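Local structure of beta-2-microglobulin (Ctenopharyngodon idella, 5H5Z) at residues Lys45-Ala50 against Asp77-Arg82; Cys26-Ser29 against Asp35-Ile38. The protein serves as the light chain of a bony fish MHC class I molecule, pairing with the heavy chain that presents peptides. The protein carries 1 engineered substitution. One frame throughout, in Å; residues are numbered along the deposited sequence.

Interaction 1 of 2, residues Lys45-Ala50 against Asp77-Arg82; sequences KVIADA and DEYSCR. Engineered in segment 45-50: K45 (natural residue Glu).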
loop_
_atom_site.group_PDB
_atom_site.type_symbol
_atom_site.label_atom_id
_atom_site.label_comp_id
_atom_site.label_asym_id
_atom_site.label_seq_id
_atom_site.Cartn_x
_atom_site.Cartn_y
_atom_site.Cartn_z
ATOM N N LYS B 45 -8.888 22.872 10.935
ATOM C CA LYS B 45 -8.172 22.575 12.178
ATOM C C LYS B 45 -7.732 21.110 12.207
ATOM O O LYS B 45 -8.520 20.219 11.885
ATOM C CB LYS B 45 -9.051 22.883 13.402
ATOM C CG LYS B 45 -9.617 24.301 13.466
ATOM C CD LYS B 45 -8.546 25.331 13.797
ATOM C CE LYS B 45 -9.138 26.727 13.917
ATOM N NZ LYS B 45 -8.085 27.752 14.166
ATOM N N VAL B 46 -6.481 20.867 12.599
ATOM C CA VAL B 46 -5.921 19.507 12.636
ATOM C C VAL B 46 -6.735 18.605 13.568
ATOM O O VAL B 46 -6.976 18.957 14.725
ATOM C CB VAL B 46 -4.431 19.508 13.065
ATOM C CG1 VAL B 46 -3.877 18.090 13.091
ATOM C CG2 VAL B 46 -3.593 20.377 12.133
ATOM N N ILE B 47 -7.170 17.456 13.053
ATOM C CA ILE B 47 -7.911 16.481 13.853
ATOM C C ILE B 47 -6.929 15.619 14.634
ATOM O O ILE B 47 -6.009 15.034 14.057
ATOM C CB ILE B 47 -8.832 15.586 12.989
ATOM C CG1 ILE B 47 -9.820 16.447 12.186
ATOM C CG2 ILE B 47 -9.573 14.570 13.858
ATOM C CD1 ILE B 47 -10.582 15.694 11.114
ATOM N N ALA B 48 -7.134 15.557 15.950
ATOM C CA ALA B 48 -6.297 14.763 16.843
ATOM C C ALA B 48 -6.593 13.266 16.722
ATOM O O ALA B 48 -7.662 12.864 16.241
ATOM C CB ALA B 48 -6.470 15.230 18.283
ATOM N N ASP B 49 -5.627 12.454 17.147
ATOM C CA ASP B 49 -5.748 10.990 17.186
ATOM C C ASP B 49 -5.936 10.334 15.814
ATOM O O ASP B 49 -6.488 9.238 15.717
ATOM C CB ASP B 49 -6.859 10.547 18.155
ATOM C CG ASP B 49 -6.582 10.950 19.598
ATOM O OD1 ASP B 49 -5.434 11.323 19.919
ATOM O OD2 ASP B 49 -7.524 10.886 20.416
ATOM N N ALA B 50 -5.480 11.003 14.758
ATOM C CA ALA B 50 -5.452 10.395 13.431
ATOM C C ALA B 50 -4.377 9.313 13.413
ATOM O O ALA B 50 -3.346 9.455 14.062
ATOM C CB ALA B 50 -5.183 11.439 12.362
ATOM N N ASP B 77 -19.934 21.140 8.204
ATOM C CA ASP B 77 -18.519 20.824 8.436
ATOM C C ASP B 77 -17.762 20.438 7.167
ATOM O O ASP B 77 -18.260 19.667 6.345
ATOM C CB ASP B 77 -18.384 19.712 9.482
ATOM C CG ASP B 77 -18.902 20.127 10.846
ATOM O OD1 ASP B 77 -18.602 21.261 11.281
ATOM O OD2 ASP B 77 -19.611 19.316 11.485
ATOM N N GLU B 78 -16.556 20.984 7.028
ATOM C CA GLU B 78 -15.663 20.671 5.914
ATOM C C GLU B 78 -14.478 19.831 6.384
ATOM O O GLU B 78 -13.828 20.166 7.376
ATOM C CB GLU B 78 -15.150 21.957 5.257
ATOM C CG GLU B 78 -13.915 21.753 4.385
ATOM C CD GLU B 78 -13.144 23.034 4.137
ATOM O OE1 GLU B 78 -13.602 23.848 3.317
ATOM O OE2 GLU B 78 -12.075 23.221 4.752
ATOM N N TYR B 79 -14.200 18.755 5.652
ATOM C CA TYR B 79 -13.042 17.904 5.920
ATOM C C TYR B 79 -12.057 17.946 4.766
ATOM O O TYR B 79 -12.452 18.072 3.602
ATOM C CB TYR B 79 -13.479 16.471 6.231
ATOM C CG TYR B 79 -14.301 16.398 7.496
ATOM C CD1 TYR B 79 -15.689 16.542 7.457
ATOM C CD2 TYR B 79 -13.691 16.219 8.739
ATOM C CE1 TYR B 79 -16.443 16.499 8.617
ATOM C CE2 TYR B 79 -14.439 16.172 9.903
ATOM C CZ TYR B 79 -15.814 16.315 9.834
ATOM O OH TYR B 79 -16.561 16.274 10.983
ATOM N N SER B 80 -10.772 17.855 5.098
ATOM C CA SER B 80 -9.714 17.930 4.100
ATOM C C SER B 80 -8.449 17.219 4.561
ATOM O O SER B 80 -8.300 16.873 5.743
ATOM C CB SER B 80 -9.418 19.392 3.716
ATOM O OG SER B 80 -8.976 20.148 4.828
ATOM N N CYS B 81 -7.552 16.976 3.613
ATOM C CA CYS B 81 -6.265 16.372 3.905
ATOM C C CYS B 81 -5.191 17.309 3.376
ATOM O O CYS B 81 -5.199 17.669 2.192
ATOM C CB CYS B 81 -6.165 14.990 3.250
ATOM S SG CYS B 81 -4.584 14.142 3.464
ATOM N N ARG B 82 -4.294 17.726 4.269
ATOM C CA ARG B 82 -3.188 18.605 3.912
ATOM C C ARG B 82 -1.883 17.831 3.887
ATOM O O ARG B 82 -1.475 17.230 4.888
ATOM C CB ARG B 82 -3.086 19.797 4.867
ATOM C CG ARG B 82 -1.911 20.726 4.573
ATOM C CD ARG B 82 -2.057 22.066 5.272
ATOM N NE ARG B 82 -2.083 21.937 6.726
ATOM C CZ ARG B 82 -2.798 22.711 7.541
ATOM N NH1 ARG B 82 -3.572 23.677 7.054
ATOM N NH2 ARG B 82 -2.749 22.512 8.852
#

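Interaction 2 of 2, residues Cys26-Ser29 against Asp35-Ile38; sequences CYVS and DISI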
loop_
_atom_site.group_PDB
_atom_site.type_symbol
_atom_site.label_atom_id
_atom_site.label_comp_id
_atom_site.label_asym_id
_atom_site.label_seq_id
_atom_site.Cartn_x
_atom_site.Cartn_y
_atom_site.Cartn_z
ATOM N N CYS B 26 -7.231 9.430 3.979
ATOM C CA CYS B 26 -6.403 10.111 3.001
ATOM C C CYS B 26 -5.280 9.173 2.567
ATOM O O CYS B 26 -4.393 8.852 3.355
ATOM C CB CYS B 26 -5.864 11.420 3.578
ATOM S SG CYS B 26 -4.853 12.397 2.451
ATOM N N TYR B 27 -5.354 8.721 1.317
ATOM C CA TYR B 27 -4.358 7.830 0.732
ATOM C C TYR B 27 -3.368 8.641 -0.086
ATOM O O TYR B 27 -3.736 9.282 -1.080
ATOM C CB TYR B 27 -5.035 6.781 -0.151
ATOM C CG TYR B 27 -4.101 5.747 -0.751
ATOM C CD1 TYR B 27 -3.190 5.041 0.046
ATOM C CD2 TYR B 27 -4.159 5.441 -2.107
ATOM C CE1 TYR B 27 -2.349 4.088 -0.509
ATOM C CE2 TYR B 27 -3.331 4.486 -2.668
ATOM C CZ TYR B 27 -2.426 3.815 -1.868
ATOM O OH TYR B 27 -1.604 2.870 -2.433
ATOM N N VAL B 28 -2.114 8.613 0.353
ATOM C CA VAL B 28 -1.052 9.408 -0.258
ATOM C C VAL B 28 -0.044 8.442 -0.876
ATOM O O VAL B 28 0.580 7.656 -0.164
ATOM C CB VAL B 28 -0.395 10.338 0.785
ATOM C CG1 VAL B 28 0.701 11.186 0.152
ATOM C CG2 VAL B 28 -1.446 11.230 1.438
ATOM N N SER B 29 0.096 8.480 -2.199
ATOM C CA SER B 29 0.846 7.440 -2.901
ATOM C C SER B 29 1.750 7.999 -3.988
ATOM O O SER B 29 1.708 9.192 -4.280
ATOM C CB SER B 29 -0.123 6.426 -3.510
ATOM O OG SER B 29 -0.946 7.051 -4.488
ATOM N N ASP B 35 10.160 11.426 3.179
ATOM C CA ASP B 35 9.791 12.418 4.188
ATOM C C ASP B 35 8.573 13.214 3.744
ATOM O O ASP B 35 8.566 13.804 2.659
ATOM C CB ASP B 35 10.954 13.363 4.490
ATOM C CG ASP B 35 11.012 13.764 5.946
ATOM O OD1 ASP B 35 10.095 14.477 6.410
ATOM O OD2 ASP B 35 11.969 13.344 6.631
ATOM N N ILE B 36 7.545 13.216 4.585
ATOM C CA ILE B 36 6.261 13.824 4.235
ATOM C C ILE B 36 5.457 14.166 5.494
ATOM O O ILE B 36 5.645 13.553 6.551
ATOM C CB ILE B 36 5.452 12.896 3.289
ATOM C CG1 ILE B 36 4.358 13.672 2.541
ATOM C CG2 ILE B 36 4.888 11.687 4.039
ATOM C CD1 ILE B 36 3.954 13.037 1.226
ATOM N N SER B 37 4.578 15.159 5.366
ATOM C CA SER B 37 3.640 15.536 6.413
ATOM C C SER B 37 2.224 15.341 5.888
ATOM O O SER B 37 1.870 15.881 4.830
ATOM C CB SER B 37 3.851 17.004 6.808
ATOM O OG SER B 37 2.903 17.422 7.777
ATOM N N ILE B 38 1.421 14.566 6.616
ATOM C CA ILE B 38 0.008 14.385 6.277
ATOM C C ILE B 38 -0.843 14.708 7.503
ATOM O O ILE B 38 -0.585 14.194 8.595
ATOM C CB ILE B 38 -0.307 12.945 5.796
ATOM C CG1 ILE B 38 0.621 12.522 4.649
ATOM C CG2 ILE B 38 -1.772 12.832 5.378
ATOM C CD1 ILE B 38 0.676 11.024 4.419
#

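Interaction 1 of 2, residues Lys45-Ala50 against Asp77-Arg82
I47 lays its CD1 methyl against one edge of the Y79 ring. CD1 lies in the plane of the ring, 3.9 Å from Y79 CD2 and 4.1 Å from Y79 CE2, so it meets the CD2-CE2 side and neither face. The two side chains cross at about a right angle. The I47 branch gets there because CG1 stands anti to the carbonyl carbon (chi1 -57°) and CD1 extends onward from it (chi2 169°). The CB of Y79 does not aim at 45-50, but its ring swings closer. The ring also makes an edge-to-face contact with F71, and I47 touches V69 as well. The second touch joins V46 and R82. V46 CG2 lies 4.0 Å from R82 NH2, obliquely to the guanidinium plane, and these side chains also cross nearly perpendicularly. Strand 45-46 and the strand holding 79-82 lie in one sheet of the immunoglobulin C1-set fold. Strand 36-42 runs between strand 45-46, at the sheet edge, and strand 79-85. The contact therefore reaches across a middle strand, and the CA atoms of V46 and R82 are 9.2 Å apart. I47 and S80 make backbone hydrogen bonds to L40 and L41 of that strand. The R82 side chain starts with CG anti to the backbone N, then bends at chi3 (62°), and it also packs on N89 and T91 of strand 88-93.

Interaction 2 of 2, residues Cys26-Ser29 against Asp35-Ile38
This is a buried apolar contact between the two facing sheets, close to the centre of the domain. The segments 26-29 and 36-38 of these strands run nearly antiparallel, at 165°, with their axes 9.9 Å apart at closest approach. That spacing is filled by side chains. V28 supplies most of the contact from its strand. Its CG2 methyl meets I38 CD1 at 3.7 Å, and its CB lies 3.9 Å from the same I38 methyl. The other V28 methyl, CG1, meets I36 CD1 at 3.9 Å. Both isoleucines reach V28 tip to tip, so each V28 branch has its own partner. The V28 torsion (chi1 -179°) sets CG1 anti to the backbone N and CG2 anti to the carbonyl carbon, which divides the methyls between I36 and I38. This is the core of an immunoglobulin beta sandwich, with 22-31 in one sheet and 36-42 in the other. C26 belongs to the disulfide that joins the sheets, pairing with C81 of strand 79-85. Its SG also rests 4.3 Å from I38 CG2, a looser touch than those of V28. I38 turns CG2 anti to its own backbone N (CG1 at chi1 -53°), placing CG2 by the sulfur while CD1 goes to V28. L65 packs on both isoleucines, and V83 packs on V28 and I36.

Overall arrangement
Interaction 2 comes first along the chain and closes before interaction 1 opens. Strand 36-42, which carries one side of interaction 2, is followed directly by strand 45-46 of interaction 1. The centres of the two interactions are about 14 Å apart. Interaction 1 joins the edge strand 45-46 and the residue after it to strand 79-85 of the same sheet, past strand 36-42, whereas interaction 2 crosses from strand 36-42 to the opposite sheet. They meet at the disulfide, where C81 SG of 77-82 is bonded to C26 SG of 26-29 at 2.0 Å. C81 SG also packs on I38 CG2 at 3.6 Å. All four segments lie within one C1-set domain.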